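PDB 7C45: CCHC-type domain-containing protein from Trypanosoma brucei brucei, which binds uridine-rich RNA and probably trims guide RNAs from their 3' ends as an RNase D-type 3'-5' exonuclease carrying CCHC zinc knuckles. Local coordinates for residues T48-V60 with R104-V116. Numbering follows the deposited sequence.
With nucleotides of chain B.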
loop_
_atom_site.group_PDB
_atom_site.type_symbol
_atom_site.label_atom_id
_atom_site.label_comp_id
_atom_site.label_asym_id
_atom_site.label_seq_id
_atom_site.Cartn_x
_atom_site.Cartn_y
_atom_site.Cartn_z
ATOM N N THR A 48 -21.808 -3.379 1.632
ATOM C CA THR A 48 -22.156 -3.381 3.044
ATOM C C THR A 48 -20.939 -3.763 3.898
ATOM O O THR A 48 -19.914 -4.226 3.399
ATOM C CB THR A 48 -23.328 -4.328 3.280
ATOM O OG1 THR A 48 -22.915 -5.668 3.009
ATOM C CG2 THR A 48 -24.433 -3.971 2.321
ATOM N N ASP A 49 -21.057 -3.540 5.210
ATOM C CA ASP A 49 -19.967 -3.886 6.124
ATOM C C ASP A 49 -19.631 -5.373 6.073
ATOM O O ASP A 49 -18.455 -5.750 6.112
ATOM C CB ASP A 49 -20.334 -3.495 7.557
ATOM C CG ASP A 49 -20.056 -2.042 7.865
ATOM O OD1 ASP A 49 -19.869 -1.242 6.917
ATOM O OD2 ASP A 49 -20.043 -1.704 9.070
ATOM N N GLN A 50 -20.649 -6.233 5.980
ATOM C CA GLN A 50 -20.433 -7.669 6.141
ATOM C C GLN A 50 -19.613 -8.254 4.996
ATOM O O GLN A 50 -18.783 -9.140 5.217
ATOM C CB GLN A 50 -21.777 -8.394 6.268
ATOM N N ALA A 51 -19.818 -7.775 3.775
ATOM C CA ALA A 51 -19.104 -8.332 2.628
ATOM C C ALA A 51 -17.653 -7.858 2.614
ATOM O O ALA A 51 -17.384 -6.667 2.434
ATOM C CB ALA A 51 -19.808 -7.940 1.333
ATOM N N LYS A 52 -16.716 -8.790 2.788
ATOM C CA LYS A 52 -15.300 -8.438 2.775
ATOM C C LYS A 52 -14.769 -8.178 1.365
ATOM O O LYS A 52 -13.853 -7.354 1.193
ATOM C CB LYS A 52 -14.489 -9.552 3.437
ATOM C CG LYS A 52 -13.698 -9.114 4.649
ATOM C CD LYS A 52 -13.014 -10.297 5.316
ATOM C CE LYS A 52 -12.134 -9.838 6.454
ATOM N NZ LYS A 52 -11.093 -8.899 5.947
ATOM N N GLN A 53 -15.304 -8.874 0.361
ATOM C CA GLN A 53 -14.852 -8.684 -1.016
ATOM C C GLN A 53 -15.106 -7.246 -1.475
ATOM O O GLN A 53 -16.115 -6.630 -1.127
ATOM C CB GLN A 53 -15.579 -9.650 -1.960
ATOM C CG GLN A 53 -15.221 -11.131 -1.834
ATOM C CD GLN A 53 -15.580 -11.744 -0.482
ATOM O OE1 GLN A 53 -16.576 -11.374 0.146
ATOM N NE2 GLN A 53 -14.746 -12.676 -0.018
ATOM N N LEU A 54 -14.198 -6.720 -2.299
ATOM C CA LEU A 54 -14.459 -5.433 -2.927
ATOM C C LEU A 54 -15.716 -5.535 -3.777
ATOM O O LEU A 54 -16.006 -6.580 -4.354
ATOM C CB LEU A 54 -13.296 -5.000 -3.816
ATOM C CG LEU A 54 -11.984 -4.621 -3.113
ATOM C CD1 LEU A 54 -11.069 -4.005 -4.118
ATOM C CD2 LEU A 54 -12.195 -3.677 -1.948
ATOM N N GLY A 55 -16.450 -4.434 -3.860
ATOM C CA GLY A 55 -17.538 -4.332 -4.814
ATOM C C GLY A 55 -17.031 -4.237 -6.255
ATOM O O GLY A 55 -15.865 -4.470 -6.560
ATOM N N ARG A 56 -17.955 -3.905 -7.149
ATOM C CA ARG A 56 -17.639 -3.857 -8.576
ATOM C C ARG A 56 -16.482 -2.898 -8.819
ATOM O O ARG A 56 -16.493 -1.776 -8.327
ATOM C CB ARG A 56 -18.865 -3.396 -9.351
ATOM C CG ARG A 56 -18.702 -3.407 -10.848
ATOM C CD ARG A 56 -20.055 -3.049 -11.458
ATOM N NE ARG A 56 -20.034 -2.971 -12.906
ATOM C CZ ARG A 56 -21.114 -2.767 -13.641
ATOM N NH1 ARG A 56 -22.305 -2.635 -13.051
ATOM N NH2 ARG A 56 -21.010 -2.708 -14.961
ATOM N N ILE A 57 -15.460 -3.354 -9.540
ATOM C CA ILE A 57 -14.315 -2.486 -9.798
ATOM C C ILE A 57 -14.765 -1.258 -10.574
ATOM O O ILE A 57 -15.466 -1.366 -11.584
ATOM C CB ILE A 57 -13.223 -3.234 -10.565
ATOM C CG1 ILE A 57 -12.530 -4.251 -9.653
ATOM C CG2 ILE A 57 -12.228 -2.242 -11.114
ATOM C CD1 ILE A 57 -11.584 -5.151 -10.384
ATOM N N SER A 58 -14.363 -0.081 -10.094
ATOM C CA SER A 58 -14.649 1.176 -10.774
ATOM C C SER A 58 -13.399 1.712 -11.469
ATOM O O SER A 58 -13.392 1.924 -12.684
ATOM C CB SER A 58 -15.186 2.199 -9.774
ATOM O OG SER A 58 -15.456 3.441 -10.391
ATOM N N LEU A 59 -12.340 1.916 -10.699
ATOM C CA LEU A 59 -11.047 2.389 -11.181
ATOM C C LEU A 59 -9.952 1.391 -10.826
ATOM O O LEU A 59 -9.998 0.763 -9.769
ATOM C CB LEU A 59 -10.693 3.748 -10.557
ATOM C CG LEU A 59 -11.649 4.917 -10.793
ATOM C CD1 LEU A 59 -11.215 6.162 -10.010
ATOM C CD2 LEU A 59 -11.772 5.209 -12.316
ATOM N N VAL A 60 -8.975 1.230 -11.721
ATOM C CA VAL A 60 -7.669 0.678 -11.372
ATOM C C VAL A 60 -6.650 1.783 -11.607
ATOM O O VAL A 60 -6.665 2.413 -12.666
ATOM C CB VAL A 60 -7.324 -0.573 -12.195
ATOM C CG1 VAL A 60 -5.877 -1.020 -11.909
ATOM C CG2 VAL A 60 -8.338 -1.682 -11.913
ATOM N N ARG A 104 -4.502 -7.652 -0.600
ATOM C CA ARG A 104 -5.353 -8.829 -0.428
ATOM C C ARG A 104 -6.674 -8.685 -1.171
ATOM O O ARG A 104 -7.027 -9.516 -2.015
ATOM C CB ARG A 104 -5.598 -9.075 1.059
ATOM C CG ARG A 104 -4.361 -9.611 1.778
ATOM C CD ARG A 104 -4.609 -9.662 3.297
ATOM N NE ARG A 104 -4.950 -8.348 3.779
ATOM C CZ ARG A 104 -5.374 -8.092 5.009
ATOM N NH1 ARG A 104 -5.465 -9.077 5.905
ATOM N NH2 ARG A 104 -5.694 -6.846 5.333
ATOM N N ARG A 105 -7.441 -7.665 -0.815
ATOM C CA ARG A 105 -8.719 -7.417 -1.485
ATOM C C ARG A 105 -8.521 -7.096 -2.967
ATOM O O ARG A 105 -9.342 -7.489 -3.809
ATOM C CB ARG A 105 -9.452 -6.266 -0.794
ATOM C CG ARG A 105 -10.664 -6.635 -0.007
ATOM C CD ARG A 105 -10.334 -7.663 1.021
ATOM N NE ARG A 105 -10.813 -8.995 0.653
ATOM C CZ ARG A 105 -10.570 -10.062 1.398
ATOM N NH1 ARG A 105 -11.007 -11.262 1.039
ATOM N NH2 ARG A 105 -9.881 -9.913 2.525
ATOM N N ASP A 106 -7.459 -6.364 -3.300
ATOM C CA ASP A 106 -7.197 -6.000 -4.694
ATOM C C ASP A 106 -7.000 -7.233 -5.550
ATOM O O ASP A 106 -7.583 -7.357 -6.635
ATOM C CB ASP A 106 -5.951 -5.119 -4.793
ATOM C CG ASP A 106 -6.174 -3.732 -4.236
ATOM O OD1 ASP A 106 -7.330 -3.385 -3.948
ATOM O OD2 ASP A 106 -5.180 -2.992 -4.122
ATOM N N VAL A 107 -6.165 -8.155 -5.069
ATOM C CA VAL A 107 -5.829 -9.345 -5.826
ATOM C C VAL A 107 -7.044 -10.253 -5.942
ATOM O O VAL A 107 -7.295 -10.856 -7.001
ATOM C CB VAL A 107 -4.627 -10.021 -5.142
ATOM C CG1 VAL A 107 -4.605 -11.499 -5.360
ATOM C CG2 VAL A 107 -3.343 -9.320 -5.595
ATOM N N GLU A 108 -7.853 -10.315 -4.875
ATOM C CA GLU A 108 -9.101 -11.048 -4.941
ATOM C C GLU A 108 -10.004 -10.479 -6.021
ATOM O O GLU A 108 -10.607 -11.233 -6.777
ATOM C CB GLU A 108 -9.815 -11.005 -3.595
ATOM C CG GLU A 108 -11.156 -11.715 -3.600
ATOM C CD GLU A 108 -11.813 -11.631 -2.254
ATOM O OE1 GLU A 108 -11.882 -10.514 -1.720
ATOM O OE2 GLU A 108 -12.224 -12.677 -1.715
ATOM N N ALA A 109 -10.085 -9.148 -6.113
ATOM C CA ALA A 109 -10.939 -8.526 -7.125
ATOM C C ALA A 109 -10.363 -8.702 -8.518
ATOM O O ALA A 109 -11.114 -8.910 -9.479
ATOM C CB ALA A 109 -11.151 -7.043 -6.818
ATOM N N LEU A 110 -9.038 -8.604 -8.657
ATOM C CA LEU A 110 -8.435 -8.845 -9.964
ATOM C C LEU A 110 -8.754 -10.252 -10.449
ATOM O O LEU A 110 -9.072 -10.452 -11.621
ATOM C CB LEU A 110 -6.920 -8.631 -9.917
ATOM C CG LEU A 110 -6.480 -7.177 -9.734
ATOM C CD1 LEU A 110 -4.957 -7.100 -9.630
ATOM C CD2 LEU A 110 -6.977 -6.302 -10.879
ATOM N N SER A 111 -8.686 -11.239 -9.555
ATOM C CA SER A 111 -8.897 -12.621 -9.972
ATOM C C SER A 111 -10.377 -12.902 -10.216
ATOM O O SER A 111 -10.745 -13.450 -11.257
ATOM C CB SER A 111 -8.326 -13.583 -8.925
ATOM O OG SER A 111 -8.596 -14.933 -9.284
ATOM N N CYS A 112 -11.232 -12.520 -9.271
ATOM C CA CYS A 112 -12.664 -12.801 -9.371
ATOM C C CYS A 112 -13.311 -12.039 -10.509
ATOM O O CYS A 112 -14.096 -12.605 -11.279
ATOM C CB CYS A 112 -13.368 -12.421 -8.081
ATOM S SG CYS A 112 -13.070 -13.555 -6.755
ATOM N N GLN A 113 -13.040 -10.744 -10.585
ATOM C CA GLN A 113 -13.729 -9.879 -11.529
ATOM C C GLN A 113 -13.042 -9.812 -12.879
ATOM O O GLN A 113 -13.729 -9.756 -13.905
ATOM C CB GLN A 113 -13.874 -8.481 -10.940
ATOM C CG GLN A 113 -14.742 -8.460 -9.704
ATOM C CD GLN A 113 -14.946 -7.070 -9.192
ATOM O OE1 GLN A 113 -15.261 -6.142 -9.950
ATOM N NE2 GLN A 113 -14.738 -6.897 -7.904
ATOM N N LEU A 114 -11.707 -9.857 -12.923
ATOM C CA LEU A 114 -11.008 -9.683 -14.184
ATOM C C LEU A 114 -10.388 -10.962 -14.707
ATOM O O LEU A 114 -10.007 -11.003 -15.882
ATOM C CB LEU A 114 -9.912 -8.604 -14.048
ATOM C CG LEU A 114 -10.373 -7.214 -13.591
ATOM C CD1 LEU A 114 -9.262 -6.180 -13.667
ATOM C CD2 LEU A 114 -11.589 -6.764 -14.388
ATOM N N GLY A 115 -10.301 -12.006 -13.879
ATOM C CA GLY A 115 -9.645 -13.236 -14.269
ATOM C C GLY A 115 -8.148 -13.117 -14.427
ATOM O O GLY A 115 -7.551 -13.851 -15.204
ATOM N N VAL A 116 -7.523 -12.203 -13.701
ATOM C CA VAL A 116 -6.097 -11.944 -13.804
ATOM C C VAL A 116 -5.461 -12.207 -12.447
ATOM O O VAL A 116 -6.023 -11.857 -11.408
ATOM C CB VAL A 116 -5.826 -10.505 -14.290
ATOM C CG1 VAL A 116 -6.317 -10.322 -15.725
ATOM C CG2 VAL A 116 -6.518 -9.517 -13.409
ATOM P P U B 9 -5.575 0.924 4.994
ATOM O OP1 U B 9 -4.456 1.733 4.451
ATOM O OP2 U B 9 -6.609 1.560 5.843
ATOM O "O5'" U B 9 -6.319 0.103 3.854
ATOM C "C5'" U B 9 -5.660 -0.287 2.654
ATOM C "C4'" U B 9 -6.527 -1.126 1.731
ATOM O "O4'" U B 9 -7.120 -2.245 2.427
ATOM C "C3'" U B 9 -7.713 -0.449 1.065
ATOM O "O3'" U B 9 -7.338 0.360 -0.023
ATOM C "C2'" U B 9 -8.594 -1.628 0.673
ATOM O "O2'" U B 9 -8.123 -2.270 -0.506
ATOM C "C1'" U B 9 -8.367 -2.568 1.850
ATOM N N1 U B 9 -9.413 -2.420 2.877
ATOM C C2 U B 9 -10.666 -2.982 2.626
ATOM O O2 U B 9 -10.952 -3.590 1.614
ATOM N N3 U B 9 -11.597 -2.809 3.614
ATOM C C4 U B 9 -11.413 -2.139 4.806
ATOM O O4 U B 9 -12.352 -2.066 5.596
ATOM C C5 U B 9 -10.101 -1.584 4.988
ATOM C C6 U B 9 -9.164 -1.736 4.042
ATOM P P U B 10 -8.133 1.718 -0.313
ATOM O OP1 U B 10 -7.543 2.245 -1.558
ATOM O OP2 U B 10 -8.168 2.554 0.925
ATOM O "O5'" U B 10 -9.627 1.233 -0.606
ATOM C "C5'" U B 10 -9.943 0.613 -1.842
ATOM C "C4'" U B 10 -11.389 0.200 -1.903
ATOM O "O4'" U B 10 -11.721 -0.523 -0.703
ATOM C "C3'" U B 10 -12.405 1.329 -1.942
ATOM O "O3'" U B 10 -12.592 1.843 -3.241
ATOM C "C2'" U B 10 -13.658 0.669 -1.392
ATOM O "O2'" U B 10 -14.283 -0.097 -2.414
ATOM C "C1'" U B 10 -13.067 -0.287 -0.357
ATOM N N1 U B 10 -13.107 0.266 1.010
ATOM C C2 U B 10 -14.313 0.151 1.662
ATOM O O2 U B 10 -15.288 -0.359 1.131
ATOM N N3 U B 10 -14.320 0.662 2.936
ATOM C C4 U B 10 -13.257 1.248 3.594
ATOM O O4 U B 10 -13.423 1.659 4.738
ATOM C C5 U B 10 -12.035 1.317 2.850
ATOM C C6 U B 10 -12.001 0.830 1.606
ATOM P P U B 8 -6.718 0.449 10.622
ATOM O OP1 U B 8 -7.966 -0.073 11.220
ATOM O OP2 U B 8 -5.559 0.683 11.518
ATOM O "O5'" U B 8 -6.368 -0.523 9.424
ATOM C "C5'" U B 8 -5.028 -0.773 9.052
ATOM C "C4'" U B 8 -4.979 -1.657 7.842
ATOM O "O4'" U B 8 -5.636 -2.913 8.130
ATOM C "C3'" U B 8 -5.686 -1.147 6.599
ATOM O "O3'" U B 8 -4.891 -0.224 5.886
ATOM C "C2'" U B 8 -5.961 -2.431 5.831
ATOM O "O2'" U B 8 -4.778 -2.895 5.184
ATOM C "C1'" U B 8 -6.274 -3.396 6.975
ATOM N N1 U B 8 -7.721 -3.485 7.286
ATOM C C2 U B 8 -8.486 -4.306 6.500
ATOM O O2 U B 8 -8.023 -4.901 5.548
ATOM N N3 U B 8 -9.816 -4.369 6.859
ATOM C C4 U B 8 -10.384 -3.711 7.939
ATOM O O4 U B 8 -11.588 -3.846 8.179
ATOM C C5 U B 8 -9.500 -2.901 8.717
ATOM C C6 U B 8 -8.215 -2.822 8.371
HETATM O O HOH W 1 -11.900 -8.388 -3.312
HETATM O O HOH W 2 -14.031 -8.643 -5.442
#
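Gln113 of helix 104-114 holds the loop that leads into strand 57-64 by both ends of its carboxamide. OE1 accepts from Ile57 N at 2.8 Å on an in-plane lone pair, while NE2 donates to Gly55 O at 3.0 Å, approaching from above the carbonyl plane. CG lies beside the backbone N (chi1 -64°) with the chain extended beyond it; glutamine suits this place because one flat group serves both a backbone N-H and a C=O. Ile57 lays CG1 against the same OE1 and drives CD1 between Ala109 CB and Leu114 CG; Ala109's small methyl leaves room for Leu54 CD1 too.

Nearer the start of the helix, Glu108 meets Gln53 of the loop, whose NE2, its amide turned 54° from the carboxylate, donates to OE2 at 3.0 Å; Val232 N also binds OE2. Arg105 grips OE1 side-on through NE and NH1, both from one face of the carboxylate. A water joins OE1 to Leu54 N and Arg105 O, so the buried acid has several donors. Arg105 NH2 forms a salt bridge with Glu235, and Lys52 lays CG over one face of the guanidinium.

On the RNA side of these polar groups, Leu54 points at the helix. Its CG packs on Arg105 CB at 3.8 Å, and CD2 reaches O4' of U10 of chain B at 3.4 Å, apolar branches filling the corner between helix and RNA. Asp106, a manganese ligand in another structure of this protein, lies close to a bound calcium. Loop and helix thus border the acidic, metal-binding active site of a DEDD-type 3'-5' exonuclease domain with the RNase H-like fold.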